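Local coordinates for sugar fermentation stimulation protein homolog (Pyrococcus furiosus, PDB 4DA2) that probably binds DNA and may act as a metal-dependent nuclease, combining an OB fold with a calcium-binding PD-(D/E)xK domain, at residues Arg116-Ile121 with Phe129-Ser134; Arg169-Phe174 with Glu207-Gly212; Arg155-Leu160 with Glu196-Ala201. The protein carries 1 engineered substitution. All coordinates share one frame; numbering follows the deposited sequence.

All three contacts lie in the PD-(D/E)xK domain and are largely buried, but their chemistry differs with position. Contact 1 is an antiparallel hairpin, apolar at one end and opening at the other onto two calcium ions held by carboxylates, a backbone oxygen and water. Contact 2, about 9 Å away between centres, continues the same sheet through strand 169-176, the neighbour of strand 127-139; its parallel pairing is apolar along most of its length, with a salt-bridge network at the more exposed N-terminal end. Contact 3, farthest from the centre of the chain, packs two helices through aliphatic groups alone; each helix leads into one strand of contact 2, and Leu160 and Leu198 touch that sheet.

Contact 1: Arg116-Ile121 with Phe129-Ser134; sequences RLDYLI and FVETKS. Engineered in segment 116-121: Ile121 (natural residue Leu). With CA (calcium ion), chain C; CA (calcium ion), chain D.
Asp118 turns its carboxylate toward Glu131 and Thr132 with CG anti to its carbonyl carbon (chi1 -69°), while Glu131 starts with CG anti to the backbone N and then bends at chi2 (60°), which swings its carboxylate back to Asp118. The two carboxylate planes stand 42° apart, and the calcium ion of chain C probably offsets the closeness of their oxygens: Asp118 OD2 and Glu131 OE2 each bind it at 2.4 Å, along with the backbone oxygen of Thr132. Asp118 OD2 also accepts two hydrogen bonds from opposite faces of its plane, from Thr132 N at 2.7 Å and Thr132 OG1 at 2.8 Å, which fix the rotation of the carboxylate. Glu131 OE1 takes the N-H of Asp118, and Lys133 NZ forms a salt bridge with Glu131 OE2 from above the carboxylate plane. Asp118 OD1 reaches the calcium ion of chain D at 2.3 Å, a site that Glu109 helps to complete.

Farther along, Tyr119 and Val130 form an antiparallel hydrogen-bonded pair. On the other face of the sheet Leu120 sets CD1 over the centre of the Phe129 ring, 3.6 Å from the centroid, a CH-pi contact. The engineered Ile121 lays CD1 against Val130 CG2 at 3.7 Å.

Asp118 at the break in strand 115-122 and Glu131 on the next strand, with Lys133 beside them, fit the metal centre of PD-(D/E)xK nucleases. Helix 151-165 covers Leu117 and Phe129, strand 104-108 flanks strand 115-122, and strand 169-176 lies beyond Val130.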
loop_
_atom_site.group_PDB
_atom_site.type_symbol
_atom_site.label_atom_id
_atom_site.label_comp_id
_atom_site.label_asym_id
_atom_site.label_seq_id
_atom_site.Cartn_x
_atom_site.Cartn_y
_atom_site.Cartn_z
ATOM N N ARG A 116 -0.536 3.092 16.280
ATOM C CA ARG A 116 -0.543 1.646 16.028
ATOM C C ARG A 116 0.230 1.419 14.741
ATOM O O ARG A 116 0.064 2.187 13.784
ATOM C CB ARG A 116 -1.973 1.117 15.814
ATOM C CG ARG A 116 -2.852 1.144 17.087
ATOM C CD ARG A 116 -4.237 0.627 16.828
ATOM N NE ARG A 116 -4.832 0.110 18.062
ATOM C CZ ARG A 116 -5.732 0.739 18.804
ATOM N NH1 ARG A 116 -6.176 1.943 18.461
ATOM N NH2 ARG A 116 -6.186 0.151 19.903
ATOM N N LEU A 117 1.064 0.383 14.709
ATOM C CA LEU A 117 1.742 0.009 13.459
ATOM C C LEU A 117 1.095 -1.254 12.907
ATOM O O LEU A 117 0.448 -1.994 13.644
ATOM C CB LEU A 117 3.227 -0.217 13.706
ATOM C CG LEU A 117 4.022 1.000 14.174
ATOM C CD1 LEU A 117 5.481 0.590 14.488
ATOM C CD2 LEU A 117 3.967 2.118 13.132
ATOM N N ASP A 118 1.284 -1.518 11.612
ATOM C CA ASP A 118 0.537 -2.580 10.951
ATOM C C ASP A 118 0.726 -3.964 11.532
ATOM O O ASP A 118 -0.273 -4.668 11.767
ATOM C CB ASP A 118 0.863 -2.639 9.459
ATOM C CG ASP A 118 0.331 -1.470 8.717
ATOM O OD1 ASP A 118 -0.678 -0.863 9.156
ATOM O OD2 ASP A 118 0.902 -1.133 7.649
ATOM N N TYR A 119 1.986 -4.368 11.732
ATOM C CA TYR A 119 2.291 -5.760 12.151
ATOM C C TYR A 119 3.363 -5.885 13.208
ATOM O O TYR A 119 4.354 -5.157 13.193
ATOM C CB TYR A 119 2.728 -6.618 10.943
ATOM C CG TYR A 119 1.802 -6.537 9.727
ATOM C CD1 TYR A 119 0.568 -7.184 9.725
ATOM C CD2 TYR A 119 2.174 -5.830 8.589
ATOM C CE1 TYR A 119 -0.290 -7.114 8.631
ATOM C CE2 TYR A 119 1.329 -5.754 7.467
ATOM C CZ TYR A 119 0.102 -6.408 7.492
ATOM O OH TYR A 119 -0.755 -6.326 6.410
ATOM N N LEU A 120 3.160 -6.848 14.111
ATOM C CA LEU A 120 4.251 -7.421 14.876
ATOM C C LEU A 120 4.454 -8.798 14.291
ATOM O O LEU A 120 3.517 -9.593 14.205
ATOM C CB LEU A 120 3.923 -7.533 16.365
ATOM C CG LEU A 120 5.053 -8.156 17.185
ATOM C CD1 LEU A 120 6.322 -7.314 17.081
ATOM C CD2 LEU A 120 4.640 -8.343 18.660
ATOM N N ILE A 121 5.690 -9.033 13.872
ATOM C CA ILE A 121 6.099 -10.274 13.216
ATOM C C ILE A 121 7.108 -10.990 14.112
ATOM O O ILE A 121 7.997 -10.365 14.690
ATOM C CB ILE A 121 6.650 -9.966 11.817
ATOM C CG1 ILE A 121 5.473 -9.626 10.904
ATOM C CG2 ILE A 121 7.438 -11.164 11.206
ATOM C CD1 ILE A 121 5.869 -9.028 9.571
ATOM N N PHE A 129 8.625 -5.073 14.299
ATOM C CA PHE A 129 7.451 -4.265 13.944
ATOM C C PHE A 129 7.568 -3.826 12.491
ATOM O O PHE A 129 8.620 -3.309 12.075
ATOM C CB PHE A 129 7.370 -3.040 14.854
ATOM C CG PHE A 129 6.971 -3.365 16.252
ATOM C CD1 PHE A 129 5.620 -3.543 16.576
ATOM C CD2 PHE A 129 7.946 -3.561 17.240
ATOM C CE1 PHE A 129 5.234 -3.855 17.911
ATOM C CE2 PHE A 129 7.578 -3.886 18.564
ATOM C CZ PHE A 129 6.222 -4.043 18.892
ATOM N N VAL A 130 6.502 -4.041 11.722
ATOM C CA VAL A 130 6.500 -3.686 10.300
ATOM C C VAL A 130 5.294 -2.807 9.963
ATOM O O VAL A 130 4.154 -3.181 10.259
ATOM C CB VAL A 130 6.531 -4.951 9.383
ATOM C CG1 VAL A 130 6.519 -4.528 7.906
ATOM C CG2 VAL A 130 7.741 -5.809 9.702
ATOM N N GLU A 131 5.566 -1.626 9.389
ATOM C CA GLU A 131 4.529 -0.735 8.885
ATOM C C GLU A 131 4.578 -0.769 7.358
ATOM O O GLU A 131 5.676 -0.682 6.764
ATOM C CB GLU A 131 4.740 0.701 9.415
ATOM C CG GLU A 131 3.784 1.773 8.861
ATOM C CD GLU A 131 2.317 1.470 9.175
ATOM O OE1 GLU A 131 2.064 0.790 10.200
ATOM O OE2 GLU A 131 1.426 1.879 8.375
ATOM N N THR A 132 3.412 -0.937 6.729
ATOM C CA THR A 132 3.365 -0.933 5.266
ATOM C C THR A 132 2.653 0.324 4.793
ATOM O O THR A 132 1.670 0.762 5.422
ATOM C CB THR A 132 2.732 -2.216 4.678
ATOM O OG1 THR A 132 1.372 -2.319 5.122
ATOM C CG2 THR A 132 3.498 -3.446 5.144
ATOM N N LYS A 133 3.183 0.960 3.750
ATOM C CA LYS A 133 2.528 2.165 3.184
ATOM C C LYS A 133 2.247 2.053 1.688
ATOM O O LYS A 133 3.028 1.468 0.962
ATOM C CB LYS A 133 3.389 3.402 3.427
ATOM C CG LYS A 133 3.647 3.668 4.915
ATOM C CD LYS A 133 2.874 4.846 5.400
ATOM C CE LYS A 133 2.964 5.014 6.909
ATOM N NZ LYS A 133 1.665 4.551 7.489
ATOM N N SER A 134 1.120 2.622 1.252
ATOM C CA SER A 134 0.792 2.666 -0.169
ATOM C C SER A 134 1.715 3.631 -0.904
ATOM O O SER A 134 1.878 4.787 -0.485
ATOM C CB SER A 134 -0.645 3.119 -0.359
ATOM O OG SER A 134 -0.974 3.188 -1.752
HETATM CA CA CA C . -0.143 0.852 6.935
HETATM CA CA CA D . -2.347 0.328 10.200
HETATM O O HOH W 1 -0.389 1.423 11.280
HETATM O O HOH W 2 -0.326 3.178 6.300
HETATM O O HOH W 3 -2.114 1.845 8.325
HETATM O O HOH W 4 -1.507 -0.950 5.958
HETATM O O HOH W 5 -3.274 2.441 11.389
HETATM O O HOH W 6 -3.932 -0.246 9.025
#

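Contact 2: Arg169-Phe174 with Glu207-Gly212; sequences RAMIVF and EIRALG
Met171 to Phe174 pair in parallel register with Glu207 to Ala210, the strand axes 4.5 Å apart and inclined by 22°, and five backbone hydrogen bonds run from Glu207 N to Ala170 O through to Leu211 N to Phe174 O. On one face of the sheet Ile172 and Ile208 lie side by side and point the same way, Ile172 CG2 touching Ile208 CG1 at 3.6 Å. Ile208 CG2 also meets the edge of the Phe174 ring, 3.8 Å from CE2 and near the ring plane. Beyond it the Phe174 CB rests on Ala210 CB, and outside the pair the ring stacks on Phe184.

The other face is mixed. Met171 begins with CG anti to the backbone N (chi1 -177°) and bends only at its last torsion, which carries CE over one face of the Arg209 guanidinium, 3.9 Å from NE. Arg209 meets Glu207 along its own strand: NH2 donates to OE1 at 2.8 Å, with the acceptor in the guanidinium plane, while NE forms a salt bridge with Glu99. Arg169 adds a long salt bridge, NH1 to Glu207 OE2 at 3.9 Å, so that one carboxylate lies between two arginines and probably tempers their mutual repulsion. Farther on, Val173 CG1 packs against Leu211 CD1 at 3.8 Å, next to Phe88 of helix 81-93.

The chain between these parallel neighbours passes through strand 183-186 and helix 192-204, in the alpha/beta core of the PD-(D/E)xK fold, whose central sheet carries metal-binding residues on the adjoining strand 127-139.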
loop_
_atom_site.group_PDB
_atom_site.type_symbol
_atom_site.label_atom_id
_atom_site.label_comp_id
_atom_site.label_asym_id
_atom_site.label_seq_id
_atom_site.Cartn_x
_atom_site.Cartn_y
_atom_site.Cartn_z
ATOM N N ARG A 169 13.755 -4.069 16.540
ATOM C CA ARG A 169 13.729 -4.232 15.089
ATOM C C ARG A 169 12.482 -3.549 14.526
ATOM O O ARG A 169 11.332 -3.794 14.972
ATOM C CB ARG A 169 13.770 -5.727 14.707
ATOM C CG ARG A 169 15.061 -6.470 15.159
ATOM C CD ARG A 169 16.206 -6.186 14.191
ATOM N NE ARG A 169 15.801 -6.495 12.821
ATOM C CZ ARG A 169 16.191 -5.829 11.737
ATOM N NH1 ARG A 169 17.019 -4.792 11.832
ATOM N NH2 ARG A 169 15.747 -6.207 10.549
ATOM N N ALA A 170 12.712 -2.693 13.537
ATOM C CA ALA A 170 11.638 -1.950 12.922
ATOM C C ALA A 170 11.856 -1.876 11.409
ATOM O O ALA A 170 13.001 -1.756 10.939
ATOM C CB ALA A 170 11.552 -0.545 13.521
ATOM N N MET A 171 10.754 -1.942 10.663
ATOM C CA MET A 171 10.779 -1.921 9.185
ATOM C C MET A 171 9.598 -1.152 8.615
ATOM O O MET A 171 8.470 -1.249 9.133
ATOM C CB MET A 171 10.751 -3.350 8.615
ATOM C CG MET A 171 10.848 -3.404 7.100
ATOM S SD MET A 171 10.807 -5.098 6.464
ATOM C CE MET A 171 12.536 -5.479 6.697
ATOM N N ILE A 172 9.868 -0.350 7.579
ATOM C CA ILE A 172 8.813 0.216 6.757
ATOM C C ILE A 172 8.899 -0.352 5.358
ATOM O O ILE A 172 9.973 -0.440 4.765
ATOM C CB ILE A 172 8.760 1.799 6.779
ATOM C CG1 ILE A 172 7.529 2.339 6.041
ATOM C CG2 ILE A 172 10.049 2.436 6.217
ATOM C CD1 ILE A 172 7.273 3.809 6.342
ATOM N N VAL A 173 7.749 -0.774 4.851
ATOM C CA VAL A 173 7.675 -1.374 3.522
ATOM C C VAL A 173 6.727 -0.564 2.672
ATOM O O VAL A 173 5.525 -0.479 2.992
ATOM C CB VAL A 173 7.186 -2.819 3.587
ATOM C CG1 VAL A 173 7.117 -3.415 2.153
ATOM C CG2 VAL A 173 8.098 -3.702 4.489
ATOM N N PHE A 174 7.240 0.009 1.583
ATOM C CA PHE A 174 6.397 0.723 0.629
ATOM C C PHE A 174 5.862 -0.251 -0.426
ATOM O O PHE A 174 6.610 -0.993 -1.059
ATOM C CB PHE A 174 7.197 1.895 0.012
ATOM C CG PHE A 174 7.594 2.917 1.021
ATOM C CD1 PHE A 174 6.666 3.856 1.462
ATOM C CD2 PHE A 174 8.866 2.908 1.600
ATOM C CE1 PHE A 174 6.995 4.805 2.433
ATOM C CE2 PHE A 174 9.216 3.888 2.564
ATOM C CZ PHE A 174 8.272 4.812 2.991
ATOM N N GLU A 207 14.654 -0.370 9.003
ATOM C CA GLU A 207 14.894 -0.967 7.670
ATOM C C GLU A 207 13.825 -0.458 6.709
ATOM O O GLU A 207 12.630 -0.372 7.064
ATOM C CB GLU A 207 14.887 -2.487 7.741
ATOM C CG GLU A 207 15.985 -3.038 8.668
ATOM C CD GLU A 207 17.404 -2.926 8.095
ATOM O OE1 GLU A 207 17.567 -3.097 6.873
ATOM O OE2 GLU A 207 18.366 -2.680 8.868
ATOM N N ILE A 208 14.256 -0.058 5.518
ATOM C CA ILE A 208 13.303 0.437 4.510
ATOM C C ILE A 208 13.306 -0.491 3.274
ATOM O O ILE A 208 14.364 -0.771 2.709
ATOM C CB ILE A 208 13.588 1.888 4.081
ATOM C CG1 ILE A 208 13.457 2.841 5.287
ATOM C CG2 ILE A 208 12.656 2.273 2.916
ATOM C CD1 ILE A 208 13.883 4.289 4.984
ATOM N N ARG A 209 12.121 -0.966 2.874
ATOM C CA ARG A 209 11.997 -1.828 1.673
ATOM C C ARG A 209 10.880 -1.238 0.817
ATOM O O ARG A 209 10.007 -0.495 1.317
ATOM C CB ARG A 209 11.598 -3.268 2.051
ATOM C CG ARG A 209 12.538 -3.976 3.068
ATOM C CD ARG A 209 13.925 -4.323 2.518
ATOM N NE ARG A 209 14.733 -4.966 3.569
ATOM C CZ ARG A 209 15.642 -4.331 4.306
ATOM N NH1 ARG A 209 15.911 -3.049 4.081
ATOM N NH2 ARG A 209 16.311 -4.996 5.243
ATOM N N ALA A 210 10.908 -1.580 -0.462
ATOM C CA ALA A 210 9.824 -1.239 -1.380
ATOM C C ALA A 210 9.584 -2.407 -2.343
ATOM O O ALA A 210 10.525 -2.980 -2.870
ATOM C CB ALA A 210 10.154 0.041 -2.144
ATOM N N LEU A 211 8.317 -2.723 -2.577
ATOM C CA LEU A 211 7.939 -3.863 -3.398
ATOM C C LEU A 211 7.104 -3.445 -4.589
ATOM O O LEU A 211 6.252 -2.581 -4.453
ATOM C CB LEU A 211 7.116 -4.832 -2.566
ATOM C CG LEU A 211 7.676 -5.241 -1.200
ATOM C CD1 LEU A 211 6.644 -6.106 -0.463
ATOM C CD2 LEU A 211 8.995 -6.002 -1.372
ATOM N N GLY A 212 7.354 -4.055 -5.750
ATOM C CA GLY A 212 6.543 -3.782 -6.940
ATOM C C GLY A 212 5.442 -4.814 -7.072
ATOM O O GLY A 212 5.690 -6.027 -6.992
#

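Contact 3: Arg155-Leu160 with Glu196-Ala201; sequences RHIKEL and ELLKEA
Ile157 points its CB toward helix 196-201, and its two branches part from there to different neighbours. CG2 settles against the backbone turn of Leu197, 3.7 Å from its O and 3.8 Å from its CB, and touches Ala201 CB at 4.2 Å. The longer branch leaves with CG1 anti to the carbonyl carbon (chi1 -62°): CG1 comes within 4.2 Å of Leu198 CD2, and CD1 at the tip closes to 3.8 Å from the same methyl, the two side chains meeting at about a right angle. Leu197 in turn sends its methyls to the aliphatic stem of Lys158. CD2 lies 3.9 Å from Lys158 CG, and both methyls approach CE, so the extended stem of Lys158 lies along the buried leucine at the solvent-facing rim of the contact.

Contact between the helices thus rests on apolar groups, with no hydrogen bond across it. An alanine in place of Ile157 would remove both branches and would probably open a gap between Leu197, Leu198 and Ala201, leaving Leu198 CD2 without its methyl partner.

The helix segments run nearly parallel, 17° apart with axes 9.6 Å from each other, both resting on the same sheet. Leu160 packs on Ala170 and Ile172, and Leu198 on Phe174, all of strand 169-176, while His156 reaches Ser115 and Leu117 of strand 115-122 and is hydrogen-bonded through ND1 to Lys133 NZ.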
loop_
_atom_site.group_PDB
_atom_site.type_symbol
_atom_site.label_atom_id
_atom_site.label_comp_id
_atom_site.label_asym_id
_atom_site.label_seq_id
_atom_site.Cartn_x
_atom_site.Cartn_y
_atom_site.Cartn_z
ATOM N N ARG A 155 3.549 10.326 12.303
ATOM C CA ARG A 155 3.484 9.621 13.586
ATOM C C ARG A 155 4.064 8.225 13.505
ATOM O O ARG A 155 4.813 7.832 14.368
ATOM C CB ARG A 155 2.037 9.537 14.095
ATOM C CG ARG A 155 1.584 10.782 14.826
ATOM C CD ARG A 155 0.159 10.568 15.403
ATOM N NE ARG A 155 -0.615 11.804 15.366
ATOM C CZ ARG A 155 -1.780 11.961 14.744
ATOM N NH1 ARG A 155 -2.367 10.947 14.093
ATOM N NH2 ARG A 155 -2.373 13.142 14.776
ATOM N N HIS A 156 3.686 7.481 12.473
ATOM C CA HIS A 156 4.184 6.120 12.321
ATOM C C HIS A 156 5.696 6.098 12.184
ATOM O O HIS A 156 6.355 5.283 12.811
ATOM C CB HIS A 156 3.546 5.425 11.127
ATOM C CG HIS A 156 2.081 5.155 11.277
ATOM N ND1 HIS A 156 1.270 4.895 10.193
ATOM C CD2 HIS A 156 1.281 5.098 12.373
ATOM C CE1 HIS A 156 0.035 4.671 10.614
ATOM N NE2 HIS A 156 0.012 4.808 11.932
ATOM N N ILE A 157 6.253 6.987 11.364
ATOM C CA ILE A 157 7.711 6.996 11.149
ATOM C C ILE A 157 8.440 7.370 12.450
ATOM O O ILE A 157 9.498 6.795 12.782
ATOM C CB ILE A 157 8.138 7.881 9.942
ATOM C CG1 ILE A 157 7.515 7.323 8.650
ATOM C CG2 ILE A 157 9.716 7.919 9.822
ATOM C CD1 ILE A 157 7.337 8.377 7.508
ATOM N N LYS A 158 7.851 8.305 13.213
ATOM C CA LYS A 158 8.405 8.672 14.519
ATOM C C LYS A 158 8.449 7.499 15.485
ATOM O O LYS A 158 9.446 7.310 16.182
ATOM C CB LYS A 158 7.698 9.911 15.101
ATOM C CG LYS A 158 8.070 11.205 14.358
ATOM C CD LYS A 158 7.307 12.423 14.907
ATOM C CE LYS A 158 7.828 13.721 14.307
ATOM N NZ LYS A 158 7.119 14.904 14.867
ATOM N N GLU A 159 7.399 6.672 15.500
ATOM C CA GLU A 159 7.388 5.519 16.387
ATOM C C GLU A 159 8.415 4.471 15.935
ATOM O O GLU A 159 9.022 3.789 16.761
ATOM C CB GLU A 159 6.000 4.889 16.479
ATOM C CG GLU A 159 4.923 5.798 17.074
ATOM C CD GLU A 159 5.203 6.222 18.521
ATOM O OE1 GLU A 159 6.142 5.698 19.173
ATOM O OE2 GLU A 159 4.463 7.087 19.001
ATOM N N LEU A 160 8.592 4.345 14.609
ATOM C CA LEU A 160 9.593 3.429 14.054
ATOM C C LEU A 160 11.010 3.849 14.480
ATOM O O LEU A 160 11.838 3.007 14.839
ATOM C CB LEU A 160 9.476 3.350 12.511
ATOM C CG LEU A 160 8.233 2.616 11.987
ATOM C CD1 LEU A 160 8.050 2.910 10.476
ATOM C CD2 LEU A 160 8.369 1.134 12.200
ATOM N N GLU A 196 12.164 14.107 5.266
ATOM C CA GLU A 196 13.196 14.319 6.302
ATOM C C GLU A 196 13.206 13.183 7.334
ATOM O O GLU A 196 14.275 12.680 7.691
ATOM C CB GLU A 196 13.025 15.694 6.974
ATOM C CG GLU A 196 14.003 15.987 8.121
ATOM C CD GLU A 196 15.450 16.189 7.685
ATOM O OE1 GLU A 196 15.783 16.023 6.487
ATOM O OE2 GLU A 196 16.270 16.521 8.565
ATOM N N LEU A 197 12.021 12.800 7.810
ATOM C CA LEU A 197 11.858 11.707 8.765
ATOM C C LEU A 197 12.359 10.354 8.216
ATOM O O LEU A 197 12.883 9.564 8.960
ATOM C CB LEU A 197 10.385 11.588 9.218
ATOM C CG LEU A 197 9.852 12.610 10.253
ATOM C CD1 LEU A 197 8.323 12.431 10.395
ATOM C CD2 LEU A 197 10.572 12.449 11.593
ATOM N N LEU A 198 12.150 10.082 6.929
ATOM C CA LEU A 198 12.638 8.808 6.337
ATOM C C LEU A 198 14.179 8.704 6.336
ATOM O O LEU A 198 14.758 7.613 6.529
ATOM C CB LEU A 198 12.031 8.566 4.933
ATOM C CG LEU A 198 10.525 8.217 4.942
ATOM C CD1 LEU A 198 9.956 8.322 3.528
ATOM C CD2 LEU A 198 10.259 6.837 5.558
ATOM N N LYS A 199 14.835 9.842 6.109
ATOM C CA LYS A 199 16.301 9.940 6.215
ATOM C C LYS A 199 16.746 9.636 7.628
ATOM O O LYS A 199 17.696 8.885 7.827
ATOM C CB LYS A 199 16.802 11.344 5.807
ATOM C CG LYS A 199 16.677 11.633 4.304
ATOM C CD LYS A 199 17.361 12.950 3.904
ATOM C CE LYS A 199 17.088 13.278 2.440
ATOM N NZ LYS A 199 15.736 13.902 2.262
ATOM N N GLU A 200 16.043 10.217 8.605
ATOM C CA GLU A 200 16.313 10.000 10.017
ATOM C C GLU A 200 16.100 8.535 10.392
ATOM O O GLU A 200 16.915 7.959 11.142
ATOM C CB GLU A 200 15.431 10.909 10.893
ATOM C CG GLU A 200 15.723 10.795 12.388
ATOM C CD GLU A 200 14.927 11.779 13.248
ATOM O OE1 GLU A 200 14.191 12.610 12.687
ATOM O OE2 GLU A 200 15.039 11.705 14.495
ATOM N N ALA A 201 15.036 7.935 9.855
ATOM C CA ALA A 201 14.765 6.498 10.040
ATOM C C ALA A 201 15.918 5.607 9.580
ATOM O O ALA A 201 16.343 4.714 10.319
ATOM C CB ALA A 201 13.475 6.089 9.295
#